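Local coordinates for high-potential iron-sulfur protein (Rhodoferax fermentans, PDB 1HLQ) that carries single electrons on a [4Fe-4S] cluster of high redox potential, serving photosynthetic electron transfer to the oxidized cytochrome bc1 complex via a membrane-bound tetraheme cytochrome, at residues L15-D20 and K60-K65; S39-Y44 and S69-K74. All blocks are in the same frame, centred on the assembly; numbering follows the deposited sequence.

Contact 1: L15-D20 and K60-K65; sequences LGYVAD and KEVVAK. With SF4 (iron/sulfur cluster), chain G.
Y17 and V62 form one wall of the [4Fe-4S] pocket, where the loop after helix 10-14 lies against strand 62-63 of this HiPIP. The Y17 ring reaches the strand because CG stands anti to the backbone N (chi1 173°), which carries the phenol past V62 to the main chain. There V63 N donates to Y17 OH at 3.1 Å, almost straight at 172°, with the N lying near the ring plane at its edge; the hydroxyl of this buried tyrosine thus accepts a backbone amide. Next to the hydroxyl end, Y17 CE1 packs obliquely on V62 CG1 at 3.8 Å. Both residues also touch the same sulfide: Y17 CD1 is 3.8 Å and V62 CG1 3.9 Å from S2 of the cluster. A phenylalanine in place of Y17 would probably keep much of this apolar cover but leave the V63 amide without its acceptor. Farther along, A19 O sits 3.5 Å from V63 CG1. At the outer end D20 CA approaches K65 O; in the modelled conformer of K65, one of two, NZ lies 4.1 Å from D20 OD1, beyond a salt bridge, and D20 OD2 bonds T22 OG1. Around the contact, F57 meets the Y17 ring, G16 closes helix 10-14 as the C-prime residue of a Schellman motif, and V62 is backbone-bonded to G52 of the antiparallel strand 51-52.

Contact 2: S39-Y44 and S69-K74; sequences STCALY and SAWAKK. With SF4 (iron/sulfur cluster), chain G.
C41 SG is held by three partners: it binds an iron of the cluster, FE2, at 2.3 Å and accepts two backbone N-H groups, from A72 N across the contact at 3.4 Å, nearly straight, and from L43 N in its own loop at 3.4 Å. With SG anti to the backbone N (chi1 -179°), the thiolate points into the cluster pocket while C41 CB rests against W71 CD1 at 3.6 Å. The indole edge runs on to T40, where W71 NE1 donates to T40 OG1 at 3.1 Å, bent to 136° and tilted 18° out of the ring plane; OG1 also bonds D35 O and S37 N. Next along, A42 N donates to A72 O at 2.8 Å, in the carbonyl plane, and the two alanine methyls touch. The extended K74 chain passes over A42, and its NZ donates to a water that lies within hydrogen-bonding reach of S39 O and C41 O. L43 CD1 lies 3.7 Å from cluster sulfide S1, and L43 also packs on L56 of the second subunit. Two N-H groups directed at the ligand sulfur would stabilise its negative charge and probably weaken its donation to iron, which is likely to favour the reduced cluster.

From the N terminus, the chain leaves helix 10-14 through 15-20, runs through 39-44, returns along 60-65 and ends near 69-74. Contact 1 closes the loop from D20 to K60, and contact 2 the one from Y44 to S69; their segments alternate, so the two closures cross rather than nest. Their centres are 11 Å apart, with the cluster touched by both. Direct bonds also join them: L15 O probably accepts from S69 N, and A64 O from S39 N, while V62 packs on the Y44 ring. In a chain with little regular structure, the post-helix loop, strand 62-63, segment 39-44 and the C-terminal segment are thereby tied around one cofactor.

Contact 1: L15-D20 and K60-K65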
loop_
_atom_site.group_PDB
_atom_site.type_symbol
_atom_site.label_atom_id
_atom_site.label_comp_id
_atom_site.label_asym_id
_atom_site.label_seq_id
_atom_site.Cartn_x
_atom_site.Cartn_y
_atom_site.Cartn_z
ATOM N N LEU A 15 6.105 3.899 -5.358
ATOM C CA LEU A 15 6.799 2.627 -5.305
ATOM C C LEU A 15 7.722 2.381 -6.487
ATOM O O LEU A 15 8.243 1.273 -6.674
ATOM C CB LEU A 15 5.776 1.486 -5.222
ATOM C CG LEU A 15 4.980 1.401 -3.916
ATOM C CD1 LEU A 15 3.799 0.470 -4.034
ATOM C CD2 LEU A 15 5.902 0.939 -2.792
ATOM N N GLY A 16 7.941 3.385 -7.333
ATOM C CA GLY A 16 8.778 3.222 -8.517
ATOM C C GLY A 16 8.265 2.139 -9.449
ATOM O O GLY A 16 9.041 1.459 -10.121
ATOM N N TYR A 17 6.944 1.927 -9.502
ATOM C CA TYR A 17 6.405 0.874 -10.347
ATOM C C TYR A 17 6.669 1.129 -11.827
ATOM O O TYR A 17 6.480 2.224 -12.345
ATOM C CB TYR A 17 4.880 0.767 -10.153
ATOM C CG TYR A 17 4.229 -0.193 -11.128
ATOM C CD1 TYR A 17 4.179 -1.558 -10.914
ATOM C CD2 TYR A 17 3.623 0.296 -12.286
ATOM C CE1 TYR A 17 3.623 -2.412 -11.851
ATOM C CE2 TYR A 17 3.053 -0.538 -13.227
ATOM C CZ TYR A 17 3.027 -1.896 -12.987
ATOM O OH TYR A 17 2.456 -2.761 -13.898
ATOM N N VAL A 18 7.067 0.050 -12.496
ATOM C CA VAL A 18 7.232 0.071 -13.947
ATOM C C VAL A 18 6.504 -1.158 -14.480
ATOM O O VAL A 18 6.508 -2.230 -13.876
ATOM C CB VAL A 18 8.683 0.098 -14.442
ATOM C CG1 VAL A 18 9.303 1.478 -14.257
ATOM C CG2 VAL A 18 9.496 -0.984 -13.766
ATOM N N ALA A 19 5.929 -1.021 -15.686
ATOM C CA ALA A 19 5.263 -2.135 -16.313
ATOM C C ALA A 19 6.240 -3.151 -16.898
ATOM O O ALA A 19 5.814 -4.266 -17.187
ATOM C CB ALA A 19 4.315 -1.678 -17.412
ATOM N N ASP A 20 7.516 -2.793 -16.968
ATOM C CA ASP A 20 8.541 -3.687 -17.507
ATOM C C ASP A 20 9.768 -3.528 -16.609
ATOM O O ASP A 20 10.360 -2.467 -16.572
ATOM C CB ASP A 20 8.887 -3.277 -18.932
ATOM C CG ASP A 20 9.942 -4.122 -19.609
ATOM O OD1 ASP A 20 10.069 -3.945 -20.855
ATOM O OD2 ASP A 20 10.656 -4.907 -18.955
ATOM N N LYS A 60 -7.103 -2.119 -9.923
ATOM C CA LYS A 60 -6.304 -2.246 -11.134
ATOM C C LYS A 60 -5.548 -3.564 -11.177
ATOM O O LYS A 60 -5.737 -4.450 -10.355
ATOM C CB LYS A 60 -5.343 -1.056 -11.198
ATOM C CG LYS A 60 -5.983 0.308 -11.265
ATOM C CD LYS A 60 -5.167 1.439 -11.811
ATOM C CE LYS A 60 -5.909 2.764 -11.774
ATOM N NZ LYS A 60 -5.243 3.831 -12.560
ATOM N N GLU A 61 -4.766 -3.724 -12.238
ATOM C CA GLU A 61 -3.917 -4.891 -12.410
ATOM C C GLU A 61 -2.517 -4.397 -12.783
ATOM O O GLU A 61 -2.357 -3.305 -13.323
ATOM C CB GLU A 61 -4.431 -5.851 -13.489
ATOM C CG GLU A 61 -5.650 -6.623 -12.995
ATOM C CD GLU A 61 -6.212 -7.662 -13.920
ATOM O OE1 GLU A 61 -7.072 -8.431 -13.442
ATOM O OE2 GLU A 61 -5.849 -7.711 -15.102
ATOM N N VAL A 62 -1.530 -5.221 -12.422
ATOM C CA VAL A 62 -0.146 -4.932 -12.783
ATOM C C VAL A 62 0.281 -5.881 -13.900
ATOM O O VAL A 62 -0.360 -6.920 -14.098
ATOM C CB VAL A 62 0.812 -5.068 -11.583
ATOM C CG1 VAL A 62 0.490 -4.000 -10.534
ATOM C CG2 VAL A 62 0.785 -6.462 -10.967
ATOM N N VAL A 63 1.325 -5.533 -14.623
ATOM C CA VAL A 63 1.852 -6.378 -15.700
ATOM C C VAL A 63 2.845 -7.344 -15.069
ATOM O O VAL A 63 3.725 -6.933 -14.292
ATOM C CB VAL A 63 2.498 -5.523 -16.791
ATOM C CG1 VAL A 63 3.145 -6.370 -17.878
ATOM C CG2 VAL A 63 1.413 -4.646 -17.410
ATOM N N ALA A 64 2.781 -8.632 -15.418
ATOM C CA ALA A 64 3.605 -9.668 -14.814
ATOM C C ALA A 64 5.099 -9.457 -14.994
ATOM O O ALA A 64 5.916 -9.837 -14.129
ATOM C CB ALA A 64 3.170 -11.019 -15.342
ATOM N N LYS A 65 5.468 -8.810 -16.075
ATOM C CA LYS A 65 6.796 -8.410 -16.463
ATOM C C LYS A 65 7.293 -7.207 -15.671
ATOM O O LYS A 65 8.446 -6.794 -15.790
ATOM C CB LYS A 65 6.776 -7.879 -17.921
ATOM C CG LYS A 65 6.758 -8.914 -19.011
ATOM C CD LYS A 65 6.687 -8.290 -20.395
ATOM C CE LYS A 65 7.864 -7.379 -20.685
ATOM N NZ LYS A 65 8.025 -7.213 -22.155
HETATM FE FE1 SF4 G . 4.620 -6.235 -8.770
HETATM FE FE2 SF4 G . 5.166 -7.247 -6.279
HETATM FE FE3 SF4 G . 2.937 -5.778 -6.707
HETATM FE FE4 SF4 G . 5.369 -4.601 -6.765
HETATM S S1 SF4 G . 4.433 -5.622 -4.921
HETATM S S2 SF4 G . 3.669 -4.256 -8.327
HETATM S S3 SF4 G . 6.695 -6.237 -7.695
HETATM S S4 SF4 G . 3.338 -7.805 -7.666
HETATM O O HOH W 1 11.238 -5.867 -22.453
#

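Contact 2: S39-Y44 and S69-K74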
loop_
_atom_site.group_PDB
_atom_site.type_symbol
_atom_site.label_atom_id
_atom_site.label_comp_id
_atom_site.label_asym_id
_atom_site.label_seq_id
_atom_site.Cartn_x
_atom_site.Cartn_y
_atom_site.Cartn_z
ATOM N N SER A 39 5.857 -11.305 -11.673
ATOM C CA SER A 39 5.694 -12.751 -11.816
ATOM C C SER A 39 6.498 -13.528 -10.780
ATOM O O SER A 39 6.137 -14.668 -10.496
ATOM C CB SER A 39 6.084 -13.202 -13.217
ATOM O OG SER A 39 7.429 -12.885 -13.475
ATOM N N THR A 40 7.590 -12.972 -10.255
ATOM C CA THR A 40 8.390 -13.665 -9.251
ATOM C C THR A 40 8.212 -13.080 -7.862
ATOM O O THR A 40 8.951 -13.436 -6.927
ATOM C CB THR A 40 9.892 -13.662 -9.596
ATOM O OG1 THR A 40 10.424 -12.327 -9.595
ATOM C CG2 THR A 40 10.134 -14.316 -10.953
ATOM N N CYS A 41 7.216 -12.231 -7.673
ATOM C CA CYS A 41 6.934 -11.560 -6.413
ATOM C C CYS A 41 5.927 -12.319 -5.565
ATOM O O CYS A 41 4.909 -12.798 -6.070
ATOM C CB CYS A 41 6.390 -10.147 -6.711
ATOM S SG CYS A 41 6.000 -9.164 -5.255
ATOM N N ALA A 42 6.152 -12.359 -4.255
ATOM C CA ALA A 42 5.240 -13.049 -3.349
ATOM C C ALA A 42 3.872 -12.403 -3.273
ATOM O O ALA A 42 2.883 -13.020 -2.849
ATOM C CB ALA A 42 5.866 -13.126 -1.962
ATOM N N LEU A 43 3.738 -11.131 -3.638
ATOM C CA LEU A 43 2.480 -10.408 -3.561
ATOM C C LEU A 43 1.623 -10.544 -4.806
ATOM O O LEU A 43 0.399 -10.343 -4.707
ATOM C CB LEU A 43 2.730 -8.934 -3.218
ATOM C CG LEU A 43 3.488 -8.698 -1.904
ATOM C CD1 LEU A 43 3.683 -7.216 -1.645
ATOM C CD2 LEU A 43 2.800 -9.363 -0.724
ATOM N N TYR A 44 2.199 -10.901 -5.939
ATOM C CA TYR A 44 1.445 -11.000 -7.190
ATOM C C TYR A 44 0.356 -12.061 -7.089
ATOM O O TYR A 44 0.625 -13.184 -6.648
ATOM C CB TYR A 44 2.367 -11.287 -8.353
ATOM C CG TYR A 44 1.748 -11.336 -9.731
ATOM C CD1 TYR A 44 1.865 -12.468 -10.519
ATOM C CD2 TYR A 44 1.085 -10.230 -10.263
ATOM C CE1 TYR A 44 1.322 -12.498 -11.792
ATOM C CE2 TYR A 44 0.548 -10.259 -11.531
ATOM C CZ TYR A 44 0.670 -11.399 -12.298
ATOM O OH TYR A 44 0.143 -11.455 -13.564
ATOM N N SER A 69 9.130 -1.252 -5.979
ATOM C CA SER A 69 10.119 -1.303 -4.901
ATOM C C SER A 69 9.757 -2.266 -3.798
ATOM O O SER A 69 10.641 -2.641 -3.012
ATOM C CB SER A 69 10.199 0.134 -4.351
ATOM O OG SER A 69 11.153 0.285 -3.330
ATOM N N ALA A 70 8.508 -2.682 -3.666
ATOM C CA ALA A 70 8.064 -3.651 -2.699
ATOM C C ALA A 70 8.290 -5.088 -3.138
ATOM O O ALA A 70 7.856 -6.012 -2.435
ATOM C CB ALA A 70 6.580 -3.444 -2.378
ATOM N N TRP A 71 8.918 -5.299 -4.314
ATOM C CA TRP A 71 9.130 -6.659 -4.785
ATOM C C TRP A 71 9.566 -7.575 -3.654
ATOM O O TRP A 71 10.570 -7.259 -3.006
ATOM C CB TRP A 71 10.140 -6.689 -5.935
ATOM C CG TRP A 71 10.332 -8.086 -6.434
ATOM C CD1 TRP A 71 9.593 -8.712 -7.391
ATOM C CD2 TRP A 71 11.321 -9.026 -5.998
ATOM N NE1 TRP A 71 10.024 -9.999 -7.567
ATOM C CE2 TRP A 71 11.102 -10.215 -6.731
ATOM C CE3 TRP A 71 12.361 -8.980 -5.062
ATOM C CZ2 TRP A 71 11.873 -11.356 -6.563
ATOM C CZ3 TRP A 71 13.126 -10.118 -4.911
ATOM C CH2 TRP A 71 12.885 -11.275 -5.655
ATOM N N ALA A 72 8.816 -8.642 -3.446
ATOM C CA ALA A 72 9.016 -9.495 -2.287
ATOM C C ALA A 72 9.440 -10.891 -2.689
ATOM O O ALA A 72 8.670 -11.596 -3.324
ATOM C CB ALA A 72 7.721 -9.487 -1.483
ATOM N N LYS A 73 10.665 -11.260 -2.327
ATOM C CA LYS A 73 11.172 -12.598 -2.639
ATOM C C LYS A 73 10.330 -13.599 -1.857
ATOM O O LYS A 73 9.999 -13.355 -0.696
ATOM C CB LYS A 73 12.654 -12.664 -2.287
ATOM C CG LYS A 73 13.428 -13.869 -2.805
ATOM C CD LYS A 73 13.598 -14.903 -1.696
ATOM C CE LYS A 73 14.573 -16.007 -2.083
ATOM N NZ LYS A 73 15.985 -15.515 -2.107
ATOM N N LYS A 74 9.906 -14.677 -2.493
ATOM C CA LYS A 74 9.050 -15.659 -1.815
ATOM C C LYS A 74 9.728 -16.427 -0.691
ATOM O O LYS A 74 10.900 -16.790 -0.781
ATOM C CB LYS A 74 8.522 -16.636 -2.877
ATOM C CG LYS A 74 7.748 -15.928 -3.977
ATOM C CD LYS A 74 7.390 -16.840 -5.136
ATOM C CE LYS A 74 6.652 -16.062 -6.210
ATOM N NZ LYS A 74 6.087 -16.960 -7.249
HETATM FE FE1 SF4 G . 4.620 -6.235 -8.770
HETATM FE FE2 SF4 G . 5.166 -7.247 -6.279
HETATM FE FE3 SF4 G . 2.937 -5.778 -6.707
HETATM FE FE4 SF4 G . 5.369 -4.601 -6.765
HETATM S S1 SF4 G . 4.433 -5.622 -4.921
HETATM S S2 SF4 G . 3.669 -4.256 -8.327
HETATM S S3 SF4 G . 6.695 -6.237 -7.695
HETATM S S4 SF4 G . 3.338 -7.805 -7.666
HETATM O O HOH W 2 4.493 -14.704 -8.106
HETATM O O HOH W 3 10.744 -14.929 -5.525
#